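Local coordinates for protein oligogalacturonate lyase (Yersinia enterocolitica subsp. enterocolitica, PDB 3PE7) that cleaves oligogalacturonates by beta-elimination in the cytoplasm, as a seven-bladed beta-propeller that carries a bound manganese ion, at residues Val116-Trp124 with Arg169-Ser180; Ser261-Ala269 with Gln278-Leu288. All coordinates share one frame; numbering follows the deposited sequence.

Contact 1. Residues Val116-Trp124 with Arg169-Ser180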
loop_
_atom_site.group_PDB
_atom_site.type_symbol
_atom_site.label_atom_id
_atom_site.label_comp_id
_atom_site.label_asym_id
_atom_site.label_seq_id
_atom_site.Cartn_x
_atom_site.Cartn_y
_atom_site.Cartn_z
ATOM N N VAL A 116 -12.097 11.862 15.803
ATOM C CA VAL A 116 -11.677 10.478 16.006
ATOM C C VAL A 116 -12.849 9.523 15.782
ATOM O O VAL A 116 -13.870 9.580 16.475
ATOM C CB VAL A 116 -10.815 10.228 17.316
ATOM C CG1 VAL A 116 -10.912 11.341 18.279
ATOM C CG2 VAL A 116 -11.057 8.832 17.926
ATOM N N VAL A 117 -12.711 8.679 14.767
ATOM C CA VAL A 117 -13.796 7.792 14.381
ATOM C C VAL A 117 -13.815 6.553 15.272
ATOM O O VAL A 117 -14.886 6.078 15.672
ATOM C CB VAL A 117 -13.696 7.390 12.887
ATOM C CG1 VAL A 117 -14.723 6.336 12.554
ATOM C CG2 VAL A 117 -13.873 8.620 11.986
ATOM N N TYR A 118 -12.631 6.031 15.588
ATOM C CA TYR A 118 -12.517 4.813 16.389
ATOM C C TYR A 118 -11.186 4.835 17.112
ATOM O O TYR A 118 -10.184 5.276 16.537
ATOM C CB TYR A 118 -12.617 3.547 15.509
ATOM C CG TYR A 118 -12.303 2.234 16.210
ATOM C CD1 TYR A 118 -11.070 1.598 16.029
ATOM C CD2 TYR A 118 -13.248 1.615 17.044
ATOM C CE1 TYR A 118 -10.773 0.392 16.655
ATOM C CE2 TYR A 118 -12.963 0.387 17.681
ATOM C CZ TYR A 118 -11.710 -0.211 17.490
ATOM O OH TYR A 118 -11.415 -1.418 18.108
ATOM N N GLN A 119 -11.185 4.369 18.364
ATOM C CA GLN A 119 -9.950 4.202 19.121
ATOM C C GLN A 119 -9.734 2.734 19.475
ATOM O O GLN A 119 -10.612 2.084 20.063
ATOM C CB GLN A 119 -9.965 5.052 20.394
ATOM C CG GLN A 119 -8.707 4.907 21.232
ATOM C CD GLN A 119 -8.667 5.871 22.389
ATOM O OE1 GLN A 119 -9.086 5.539 23.492
ATOM N NE2 GLN A 119 -8.179 7.077 22.142
ATOM N N VAL A 120 -8.562 2.205 19.127
ATOM C CA VAL A 120 -8.211 0.855 19.525
ATOM C C VAL A 120 -8.216 0.841 21.060
ATOM O O VAL A 120 -7.580 1.700 21.680
ATOM C CB VAL A 120 -6.829 0.439 18.981
ATOM C CG1 VAL A 120 -6.464 -0.975 19.439
ATOM C CG2 VAL A 120 -6.809 0.536 17.424
ATOM N N PRO A 121 -8.973 -0.091 21.663
ATOM C CA PRO A 121 -9.082 -0.068 23.137
ATOM C C PRO A 121 -7.775 -0.458 23.843
ATOM O O PRO A 121 -6.882 -1.035 23.220
ATOM C CB PRO A 121 -10.246 -1.033 23.440
ATOM C CG PRO A 121 -10.429 -1.863 22.218
ATOM C CD PRO A 121 -9.830 -1.122 21.041
ATOM N N ALA A 122 -7.691 -0.123 25.135
ATOM C CA ALA A 122 -6.473 -0.236 25.963
ATOM C C ALA A 122 -5.701 -1.547 25.913
ATOM O O ALA A 122 -4.464 -1.538 25.923
ATOM C CB ALA A 122 -6.821 0.072 27.442
ATOM N N GLU A 123 -6.432 -2.658 25.895
ATOM C CA GLU A 123 -5.838 -3.991 26.025
ATOM C C GLU A 123 -5.324 -4.550 24.703
ATOM O O GLU A 123 -4.891 -5.698 24.640
ATOM C CB GLU A 123 -6.878 -4.966 26.584
ATOM C CG GLU A 123 -7.182 -4.807 28.076
ATOM C CD GLU A 123 -7.976 -5.992 28.636
ATOM O OE1 GLU A 123 -9.077 -5.767 29.188
ATOM O OE2 GLU A 123 -7.493 -7.149 28.531
ATOM N N TRP A 124 -5.393 -3.728 23.660
ATOM C CA TRP A 124 -5.058 -4.131 22.298
ATOM C C TRP A 124 -4.165 -3.082 21.635
ATOM O O TRP A 124 -4.111 -1.929 22.070
ATOM C CB TRP A 124 -6.342 -4.337 21.478
ATOM C CG TRP A 124 -7.228 -5.426 22.041
ATOM C CD1 TRP A 124 -8.147 -5.293 23.036
ATOM C CD2 TRP A 124 -7.253 -6.797 21.644
ATOM N NE1 TRP A 124 -8.748 -6.500 23.292
ATOM C CE2 TRP A 124 -8.213 -7.447 22.455
ATOM C CE3 TRP A 124 -6.564 -7.542 20.682
ATOM C CZ2 TRP A 124 -8.512 -8.801 22.323
ATOM C CZ3 TRP A 124 -6.840 -8.903 20.557
ATOM C CH2 TRP A 124 -7.810 -9.523 21.383
ATOM N N ARG A 169 -7.128 -10.280 16.367
ATOM C CA ARG A 169 -8.503 -10.209 15.918
ATOM C C ARG A 169 -8.644 -9.301 14.696
ATOM O O ARG A 169 -8.068 -8.214 14.616
ATOM C CB ARG A 169 -9.453 -9.810 17.062
ATOM C CG ARG A 169 -9.205 -8.457 17.689
ATOM C CD ARG A 169 -10.030 -8.295 18.976
ATOM N NE ARG A 169 -10.076 -6.895 19.384
ATOM C CZ ARG A 169 -10.803 -6.406 20.380
ATOM N NH1 ARG A 169 -11.560 -7.212 21.134
ATOM N NH2 ARG A 169 -10.758 -5.105 20.638
ATOM N N LEU A 170 -9.417 -9.796 13.736
ATOM C CA LEU A 170 -9.732 -9.061 12.522
ATOM C C LEU A 170 -10.997 -8.278 12.847
ATOM O O LEU A 170 -12.056 -8.869 13.091
ATOM C CB LEU A 170 -9.981 -10.063 11.390
ATOM C CG LEU A 170 -9.952 -9.570 9.941
ATOM C CD1 LEU A 170 -10.118 -10.787 9.022
ATOM C CD2 LEU A 170 -11.028 -8.560 9.668
ATOM N N MET A 171 -10.867 -6.958 12.886
ATOM C CA MET A 171 -11.942 -6.076 13.305
ATOM C C MET A 171 -12.629 -5.452 12.119
ATOM O O MET A 171 -11.997 -5.137 11.127
ATOM C CB MET A 171 -11.412 -4.948 14.196
ATOM C CG MET A 171 -10.784 -5.426 15.503
ATOM S SD MET A 171 -11.991 -6.298 16.507
ATOM C CE MET A 171 -13.235 -5.027 16.730
ATOM N N ARG A 172 -13.935 -5.250 12.228
ATOM C CA ARG A 172 -14.546 -4.319 11.314
ATOM C C ARG A 172 -15.190 -3.178 12.081
ATOM O O ARG A 172 -15.800 -3.385 13.154
ATOM C CB ARG A 172 -15.453 -5.004 10.299
ATOM C CG ARG A 172 -16.729 -5.496 10.823
ATOM C CD ARG A 172 -17.759 -5.522 9.694
ATOM N NE ARG A 172 -19.103 -5.454 10.257
ATOM C CZ ARG A 172 -19.818 -6.509 10.633
ATOM N NH1 ARG A 172 -19.339 -7.739 10.489
ATOM N NH2 ARG A 172 -21.028 -6.328 11.144
ATOM N N VAL A 173 -14.993 -1.978 11.551
ATOM C CA VAL A 173 -15.403 -0.734 12.185
ATOM C C VAL A 173 -16.413 -0.010 11.296
ATOM O O VAL A 173 -16.194 0.144 10.091
ATOM C CB VAL A 173 -14.184 0.197 12.483
ATOM C CG1 VAL A 173 -14.632 1.583 12.947
ATOM C CG2 VAL A 173 -13.255 -0.428 13.534
ATOM N N ASP A 174 -17.520 0.414 11.903
ATOM C CA ASP A 174 -18.518 1.240 11.236
ATOM C C ASP A 174 -18.117 2.707 11.316
ATOM O O ASP A 174 -17.969 3.269 12.416
ATOM C CB ASP A 174 -19.880 1.017 11.904
ATOM C CG ASP A 174 -21.025 1.665 11.146
ATOM O OD1 ASP A 174 -20.985 2.890 10.890
ATOM O OD2 ASP A 174 -21.991 0.927 10.834
ATOM N N LEU A 175 -17.940 3.332 10.153
ATOM C CA LEU A 175 -17.466 4.715 10.093
ATOM C C LEU A 175 -18.483 5.772 10.545
ATOM O O LEU A 175 -18.092 6.882 10.943
ATOM C CB LEU A 175 -16.920 5.060 8.704
ATOM C CG LEU A 175 -15.573 4.464 8.268
ATOM C CD1 LEU A 175 -15.268 4.882 6.847
ATOM C CD2 LEU A 175 -14.398 4.847 9.201
ATOM N N LYS A 176 -19.772 5.441 10.468
ATOM C CA LYS A 176 -20.821 6.369 10.890
ATOM C C LYS A 176 -21.073 6.310 12.400
ATOM O O LYS A 176 -21.229 7.342 13.057
ATOM C CB LYS A 176 -22.131 6.113 10.132
ATOM C CG LYS A 176 -22.291 6.920 8.835
ATOM C CD LYS A 176 -22.191 6.041 7.587
ATOM C CE LYS A 176 -23.519 5.353 7.262
ATOM N NZ LYS A 176 -23.303 4.061 6.533
ATOM N N THR A 177 -21.097 5.099 12.940
ATOM C CA THR A 177 -21.456 4.885 14.345
ATOM C C THR A 177 -20.221 4.760 15.234
ATOM O O THR A 177 -20.240 5.148 16.404
ATOM C CB THR A 177 -22.334 3.637 14.520
ATOM O OG1 THR A 177 -21.575 2.469 14.190
ATOM C CG2 THR A 177 -23.567 3.707 13.625
ATOM N N GLY A 178 -19.143 4.220 14.677
ATOM C CA GLY A 178 -17.937 3.989 15.444
ATOM C C GLY A 178 -17.986 2.660 16.167
ATOM O O GLY A 178 -17.066 2.324 16.916
ATOM N N GLU A 179 -19.054 1.896 15.934
ATOM C CA GLU A 179 -19.182 0.565 16.515
ATOM C C GLU A 179 -18.201 -0.393 15.850
ATOM O O GLU A 179 -17.901 -0.263 14.655
ATOM C CB GLU A 179 -20.603 0.028 16.367
ATOM C CG GLU A 179 -21.673 0.835 17.129
ATOM C CD GLU A 179 -23.067 0.230 16.994
ATOM O OE1 GLU A 179 -23.174 -0.968 16.635
ATOM O OE2 GLU A 179 -24.060 0.951 17.255
ATOM N N SER A 180 -17.709 -1.346 16.632
ATOM C CA SER A 180 -16.766 -2.351 16.148
ATOM C C SER A 180 -17.277 -3.782 16.346
ATOM O O SER A 180 -18.012 -4.060 17.312
ATOM C CB SER A 180 -15.417 -2.171 16.841
ATOM O OG SER A 180 -15.566 -2.334 18.241
HETATM O O HOH W 1 -15.655 4.559 17.865
HETATM O O HOH W 2 -13.316 -2.372 19.667
#
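The guanidinium of Arg-169 lies flat on the indole of Trp-124, planes 6° apart and centres 3.6 Å apart, and this stack dominates one end of the contact. It is also a cation-pi pair, since Arg-169 CZ stands over the five-membered ring, 16° off the normal. The extended Arg-169 chain adds a CH-pi contact on the same indole, with CD 3.6 Å from the centroid of the six-membered ring. At the guanidinium edge, Pro-121 CG packs 3.6 Å from Arg-169 NH2. Outside the two segments, NH2 forms a salt bridge to Glu-143, which, with the stack, limits its rotation.

Apolar packing holds the other end. Tyr-118 CG is anti to the backbone N (chi1 171°), which brings one face of the ring against Val-173, whose CG2 sits 3.8 Å from the ring plane, over its centre. Beyond the tyrosine, Val-117 CG1 meets Leu-175 CD2 at 3.7 Å.

The polar links between the segments run through water. One molecule donates to both Val-117 O and Gly-178 O, each at 2.8 Å. A second donates to Tyr-118 OH, in the plane of the ring, and also bonds Ser-180 OG. Glu-143 bonds the same hydroxyl, so one carboxylate serves both Tyr-118 and Arg-169.

No direct hydrogen bond crosses. Strands 116-119 and 169-174, axes 8.0 Å apart, belong to neighbouring propeller blades, whereas Trp-124 already belongs to the blade of Arg-169. Adhesion therefore rests on ring faces, methyl groups and water, and the positive charge of Arg-169 is probably stabilised by both indole and Glu-143.

Contact 2. Residues Ser261-Ala269 with Gln278-Leu288. With MN (manganese (II) ion), chain B.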
loop_
_atom_site.group_PDB
_atom_site.type_symbol
_atom_site.label_atom_id
_atom_site.label_comp_id
_atom_site.label_asym_id
_atom_site.label_seq_id
_atom_site.Cartn_x
_atom_site.Cartn_y
_atom_site.Cartn_z
ATOM N N SER A 261 14.409 -22.179 -7.608
ATOM C CA SER A 261 14.414 -21.378 -8.832
ATOM C C SER A 261 14.176 -19.908 -8.473
ATOM O O SER A 261 13.382 -19.614 -7.579
ATOM C CB SER A 261 13.312 -21.858 -9.787
ATOM O OG SER A 261 13.134 -20.950 -10.868
ATOM N N PRO A 262 14.840 -18.978 -9.179
ATOM C CA PRO A 262 14.687 -17.560 -8.869
ATOM C C PRO A 262 13.462 -16.926 -9.542
ATOM O O PRO A 262 13.084 -15.792 -9.206
ATOM C CB PRO A 262 15.973 -16.953 -9.428
ATOM C CG PRO A 262 16.288 -17.809 -10.618
ATOM C CD PRO A 262 15.788 -19.195 -10.299
ATOM N N ASP A 263 12.839 -17.666 -10.446
ATOM C CA ASP A 263 11.771 -17.131 -11.306
ATOM C C ASP A 263 10.520 -16.811 -10.504
ATOM O O ASP A 263 10.115 -17.582 -9.637
ATOM C CB ASP A 263 11.431 -18.102 -12.437
ATOM C CG ASP A 263 12.553 -18.236 -13.446
ATOM O OD1 ASP A 263 13.414 -17.322 -13.509
ATOM O OD2 ASP A 263 12.559 -19.254 -14.174
ATOM N N ARG A 264 9.952 -15.647 -10.781
ATOM C CA ARG A 264 8.725 -15.198 -10.144
ATOM C C ARG A 264 7.618 -15.166 -11.172
ATOM O O ARG A 264 7.875 -14.891 -12.343
ATOM C CB ARG A 264 8.924 -13.777 -9.598
ATOM C CG ARG A 264 9.218 -13.686 -8.105
ATOM C CD ARG A 264 10.573 -14.199 -7.743
ATOM N NE ARG A 264 10.922 -13.829 -6.362
ATOM C CZ ARG A 264 11.854 -14.451 -5.639
ATOM N NH1 ARG A 264 12.110 -14.058 -4.398
ATOM N NH2 ARG A 264 12.532 -15.471 -6.151
ATOM N N PHE A 265 6.383 -15.406 -10.718
ATOM C CA PHE A 265 5.209 -15.438 -11.595
ATOM C C PHE A 265 4.034 -14.672 -11.000
ATOM O O PHE A 265 3.780 -14.757 -9.798
ATOM C CB PHE A 265 4.789 -16.890 -11.868
ATOM C CG PHE A 265 5.817 -17.670 -12.630
ATOM C CD1 PHE A 265 5.805 -17.679 -14.016
ATOM C CD2 PHE A 265 6.826 -18.369 -11.956
ATOM C CE1 PHE A 265 6.789 -18.378 -14.729
ATOM C CE2 PHE A 265 7.794 -19.078 -12.664
ATOM C CZ PHE A 265 7.768 -19.078 -14.045
ATOM N N ILE A 266 3.345 -13.906 -11.844
ATOM C CA ILE A 266 2.077 -13.271 -11.451
ATOM C C ILE A 266 0.926 -14.256 -11.656
ATOM O O ILE A 266 0.815 -14.876 -12.732
ATOM C CB ILE A 266 1.783 -11.974 -12.258
ATOM C CG1 ILE A 266 2.946 -10.980 -12.146
ATOM C CG2 ILE A 266 0.480 -11.345 -11.818
ATOM C CD1 ILE A 266 2.808 -9.772 -13.094
ATOM N N TYR A 267 0.094 -14.395 -10.625
ATOM C CA TYR A 267 -1.067 -15.285 -10.641
ATOM C C TYR A 267 -2.316 -14.482 -10.338
ATOM O O TYR A 267 -2.251 -13.411 -9.728
ATOM C CB TYR A 267 -0.930 -16.354 -9.553
ATOM C CG TYR A 267 -0.204 -17.615 -9.969
ATOM C CD1 TYR A 267 -0.900 -18.804 -10.197
ATOM C CD2 TYR A 267 1.176 -17.617 -10.147
ATOM C CE1 TYR A 267 -0.228 -19.974 -10.575
ATOM C CE2 TYR A 267 1.851 -18.786 -10.526
ATOM C CZ TYR A 267 1.140 -19.947 -10.737
ATOM O OH TYR A 267 1.814 -21.088 -11.125
ATOM N N SER A 268 -3.459 -15.000 -10.773
ATOM C CA SER A 268 -4.747 -14.408 -10.456
ATOM C C SER A 268 -5.599 -15.498 -9.838
ATOM O O SER A 268 -5.481 -16.662 -10.240
ATOM C CB SER A 268 -5.407 -13.940 -11.753
ATOM O OG SER A 268 -6.353 -12.943 -11.460
ATOM N N ALA A 269 -6.440 -15.139 -8.869
ATOM C CA ALA A 269 -7.425 -16.079 -8.326
ATOM C C ALA A 269 -8.811 -15.473 -8.461
ATOM O O ALA A 269 -9.002 -14.323 -8.099
ATOM C CB ALA A 269 -7.143 -16.353 -6.866
ATOM N N GLN A 278 -1.847 -18.899 -13.645
ATOM C CA GLN A 278 -0.575 -18.232 -13.898
ATOM C C GLN A 278 -0.725 -17.299 -15.095
ATOM O O GLN A 278 -1.111 -17.727 -16.192
ATOM C CB GLN A 278 0.525 -19.264 -14.171
ATOM C CG GLN A 278 1.894 -18.658 -14.355
ATOM C CD GLN A 278 2.958 -19.704 -14.637
ATOM O OE1 GLN A 278 3.263 -20.538 -13.792
ATOM N NE2 GLN A 278 3.536 -19.645 -15.817
ATOM N N LEU A 279 -0.422 -16.027 -14.888
ATOM C CA LEU A 279 -0.599 -15.037 -15.943
ATOM C C LEU A 279 0.674 -14.816 -16.751
ATOM O O LEU A 279 0.636 -14.817 -17.987
ATOM C CB LEU A 279 -1.131 -13.718 -15.364
ATOM C CG LEU A 279 -2.425 -13.812 -14.550
ATOM C CD1 LEU A 279 -2.837 -12.427 -14.048
ATOM C CD2 LEU A 279 -3.563 -14.469 -15.367
ATOM N N THR A 280 1.796 -14.621 -16.052
ATOM C CA THR A 280 3.066 -14.286 -16.715
ATOM C C THR A 280 4.233 -14.394 -15.741
ATOM O O THR A 280 4.048 -14.412 -14.524
ATOM C CB THR A 280 3.039 -12.868 -17.361
ATOM O OG1 THR A 280 4.239 -12.673 -18.123
ATOM C CG2 THR A 280 2.925 -11.750 -16.293
ATOM N N SER A 281 5.445 -14.490 -16.286
ATOM C CA SER A 281 6.642 -14.450 -15.470
ATOM C C SER A 281 6.965 -12.972 -15.243
ATOM O O SER A 281 6.460 -12.108 -15.965
ATOM C CB SER A 281 7.791 -15.154 -16.194
ATOM O OG SER A 281 8.021 -14.527 -17.440
ATOM N N MET A 282 7.775 -12.668 -14.230
ATOM C CA MET A 282 8.178 -11.288 -13.971
ATOM C C MET A 282 9.595 -11.263 -13.381
ATOM O O MET A 282 10.025 -12.251 -12.786
ATOM C CB MET A 282 7.198 -10.631 -12.984
ATOM C CG MET A 282 7.215 -11.274 -11.615
ATOM S SD MET A 282 6.127 -10.521 -10.392
ATOM C CE MET A 282 6.538 -8.779 -10.465
ATOM N N PRO A 283 10.311 -10.138 -13.530
ATOM C CA PRO A 283 11.522 -9.981 -12.738
ATOM C C PRO A 283 11.163 -9.873 -11.263
ATOM O O PRO A 283 10.028 -9.506 -10.914
ATOM C CB PRO A 283 12.108 -8.636 -13.208
ATOM C CG PRO A 283 11.279 -8.164 -14.297
ATOM C CD PRO A 283 9.977 -8.914 -14.278
ATOM N N ALA A 284 12.122 -10.185 -10.401
ATOM C CA ALA A 284 11.916 -10.072 -8.955
ATOM C C ALA A 284 11.642 -8.617 -8.595
ATOM O O ALA A 284 12.503 -7.756 -8.794
ATOM C CB ALA A 284 13.141 -10.569 -8.207
ATOM N N CYS A 285 10.440 -8.366 -8.077
ATOM C CA CYS A 285 10.034 -7.040 -7.628
ATOM C C CYS A 285 9.594 -7.078 -6.168
ATOM O O CYS A 285 9.241 -8.135 -5.649
ATOM C CB CYS A 285 8.884 -6.525 -8.504
ATOM S SG CYS A 285 9.350 -6.130 -10.202
ATOM N N SER A 286 9.606 -5.923 -5.513
ATOM C CA SER A 286 9.320 -5.854 -4.083
ATOM C C SER A 286 7.841 -5.655 -3.792
ATOM O O SER A 286 7.397 -5.910 -2.689
ATOM C CB SER A 286 10.157 -4.742 -3.444
ATOM O OG SER A 286 11.529 -5.158 -3.392
ATOM N N HIS A 287 7.116 -5.177 -4.798
ATOM C CA HIS A 287 5.679 -4.900 -4.713
ATOM C C HIS A 287 5.066 -5.117 -6.092
ATOM O O HIS A 287 5.784 -5.201 -7.101
ATOM C CB HIS A 287 5.432 -3.462 -4.262
ATOM C CG HIS A 287 6.185 -3.089 -3.029
ATOM N ND1 HIS A 287 7.449 -2.533 -3.071
ATOM C CD2 HIS A 287 5.872 -3.226 -1.722
ATOM C CE1 HIS A 287 7.871 -2.328 -1.834
ATOM N NE2 HIS A 287 6.932 -2.737 -0.998
ATOM N N LEU A 288 3.741 -5.258 -6.113
ATOM C CA LEU A 288 2.991 -5.330 -7.364
ATOM C C LEU A 288 1.674 -4.572 -7.214
ATOM O O LEU A 288 1.026 -4.618 -6.154
ATOM C CB LEU A 288 2.730 -6.796 -7.731
ATOM C CG LEU A 288 2.178 -7.105 -9.128
ATOM C CD1 LEU A 288 3.130 -6.605 -10.246
ATOM C CD2 LEU A 288 1.940 -8.606 -9.249
HETATM MN MN MN B . 6.836 -1.803 0.922
HETATM O O HOH W 3 9.689 -11.222 -5.648
#
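Ile-266 is the central bump of this hairpin, fitted into a hollow made by Thr-280, Met-282 and Leu-288. Its CG1 touches Met-282 SD at 3.7 Å and Leu-288 CD2 at 3.9 Å, while CD1 runs beside Thr-280 CG2, the two side chains pointing the same way. With chi1 near -55°, CG1 is turned anti to the carbonyl carbon and CG2 reaches the flank, where it meets Leu-279 CD1, the two side chains crossing at about a right angle. Leu-279 also leans on Ser-268 CB.

The other face of the hairpin bears a second fit. Gln-278, extended from the backbone with CG anti to N, lies across two rings. Its CB stands 3.8 Å from the centroid of Tyr-267, over the face, whereas its amide lies over one face of Phe-265, OE1 offset toward the rim, the two planes 25° apart. Ser-281 CB fills in beside Phe-265 CE1 at 3.7 Å.

Backbone bonds set this register: Ile-266 N donates to Thr-280 O at 2.8 Å. Ile-266 O receives Leu-279 N at 2.7 Å and, weakly, Thr-280 N, so two consecutive residues face Ile-266 as a classic beta bulge.

Further on, the chain turns a corner at Ser-286. A water joins Arg-264 NE to Cys-285 O before that corner; after it, Leu-288 returns to cover Ile-266, and His-287 NE2 binds manganese at 2.1 Å. Gln-350, His-353 and His-355 also bind the ion. The arrangement is that of a beta-propeller: an outer hairpin of one blade passes directly into the innermost strand of the next, here at the metal site.

In the fold
Contacts 1 and 2 lie on opposite sides of the chain's centre, with centres 35 Å apart and nearest atoms about 17 Å apart. Both are partly buried, but only contact 2 includes exposed touching residues. They join different elements: chiefly neighbouring sheets in contact 1, adjacent strands of one hairpin in contact 2. Segment 116-124 crosses from one sheet to the next, so the Trp-124 stack is intra-blade; all this lies away from the annotated sites. Contact 2 pairs strands 264-269 and 276-285, then continues into the next sheet at the manganese ion. Accordingly, contact 1 lacks direct hydrogen bonds, whereas contact 2 is built on backbone bonding and buries more surface, 717 against 472 Å².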